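Side-chain contact in Hcp1 family type VI secretion system effector (Salmonella typhimurium, PDB 5XHH), which probably assembles, like other Hcp proteins, into hexameric rings that stack to form the inner tube of the type VI secretion system: residues A[66-69]-A[70-73]. Sequence-based numbering, arbitrary orientation.
Sequences SPNL and FKYC
In Asn68 CG lies beside the backbone N, opposite the carbonyl carbon (chi1 -84°), whereas in Lys71 CG lies opposite the backbone N (chi1 152°); with these torsions, and with bends at chi3 and chi4 of the lysine, the two side chains run alongside each other and the ammonium group reaches the amide. The setting is the alpha-helix 66-75 that packs on the beta-barrel of the Hcp fold, and the pair is an i to i+3 side-chain hydrogen bond along one helical turn. Lys71 NZ donates to Asn68 OD1 over 3.1 Å, coming from above the carbonyl plane and not along a lone pair, so its directionality is less than ideal. The backbone carries the usual helical ladder. Phe70 N donates to Ser66 O at 2.9 Å in an almost straight bond, and three further i to i+4 bonds follow, up to Cys73 N on Leu69 O. The helix is two-faced. Leu69 turns inward onto His60, Glu123 and Val125 of the neighbouring strands, while Ser66 OG, at the start of the helix, bonds to Glu123 and to the amide of Asp63. Tyr72 is buried too, packing on Ile12 and Val106. Phe70, by contrast, lies on the exposed side, and its CB rests 3.4 Å from Pro67 O, the carbonyl that accepts the amide of Lys71. At the next carbonyl, which accepts the amide of Tyr72, the ring of that same tyrosine approaches obliquely, with Tyr72 CD1 3.3 Å from Asn68 O.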
# COMPACT_ATOMS: atom_id res chain seq x y z
N SER A 66 -2.58 3.06 13.32
CA SER A 66 -3.47 1.94 13.56
C SER A 66 -4.88 2.35 13.95
O SER A 66 -5.84 1.85 13.33
CB SER A 66 -2.83 1.01 14.59
OG SER A 66 -1.69 0.39 14.05
N PRO A 67 -5.11 3.24 14.93
CA PRO A 67 -6.50 3.61 15.24
C PRO A 67 -7.21 4.24 14.06
O PRO A 67 -8.42 4.04 13.89
CB PRO A 67 -6.35 4.60 16.41
CG PRO A 67 -5.00 4.34 16.98
CD PRO A 67 -4.16 3.97 15.78
N ASN A 68 -6.49 4.97 13.20
CA ASN A 68 -7.15 5.58 12.06
C ASN A 68 -7.39 4.59 10.94
O ASN A 68 -8.41 4.69 10.24
CB ASN A 68 -6.35 6.78 11.56
CG ASN A 68 -6.68 8.04 12.33
OD1 ASN A 68 -7.83 8.30 12.64
ND2 ASN A 68 -5.66 8.81 12.68
N LEU A 69 -6.48 3.63 10.73
CA LEU A 69 -6.80 2.54 9.80
C LEU A 69 -8.06 1.81 10.25
O LEU A 69 -8.96 1.56 9.45
CB LEU A 69 -5.61 1.59 9.69
CG LEU A 69 -4.35 2.18 9.05
CD1 LEU A 69 -3.18 1.30 9.34
CD2 LEU A 69 -4.55 2.29 7.53
N PHE A 70 -8.14 1.47 11.54
CA PHE A 70 -9.36 0.89 12.10
C PHE A 70 -10.59 1.76 11.81
O PHE A 70 -11.62 1.28 11.32
CB PHE A 70 -9.19 0.70 13.61
CG PHE A 70 -10.44 0.27 14.32
CD1 PHE A 70 -10.79 -1.07 14.39
CD2 PHE A 70 -11.27 1.21 14.93
CE1 PHE A 70 -11.95 -1.47 15.04
CE2 PHE A 70 -12.43 0.81 15.58
CZ PHE A 70 -12.77 -0.53 15.64
N LYS A 71 -10.49 3.05 12.12
CA LYS A 71 -11.63 3.95 11.95
C LYS A 71 -12.09 4.02 10.49
O LYS A 71 -13.29 3.90 10.20
CB LYS A 71 -11.26 5.33 12.48
CG LYS A 71 -11.99 6.49 11.82
CD LYS A 71 -11.94 7.67 12.74
CE LYS A 71 -11.87 8.93 11.95
NZ LYS A 71 -10.51 9.00 11.33
N TYR A 72 -11.15 4.19 9.54
CA TYR A 72 -11.51 4.21 8.13
C TYR A 72 -12.12 2.89 7.68
O TYR A 72 -13.00 2.87 6.83
CB TYR A 72 -10.30 4.52 7.26
CG TYR A 72 -10.02 5.97 7.02
CD1 TYR A 72 -9.67 6.83 8.06
CD2 TYR A 72 -10.06 6.49 5.73
CE1 TYR A 72 -9.38 8.16 7.81
CE2 TYR A 72 -9.77 7.81 5.48
CZ TYR A 72 -9.44 8.64 6.52
OH TYR A 72 -9.14 9.95 6.27
N CYS A 73 -11.62 1.78 8.24
CA CYS A 73 -12.15 0.48 7.86
C CYS A 73 -13.60 0.34 8.29
O CYS A 73 -14.46 -0.13 7.53
CB CYS A 73 -11.30 -0.63 8.47
SG CYS A 73 -11.79 -2.31 7.95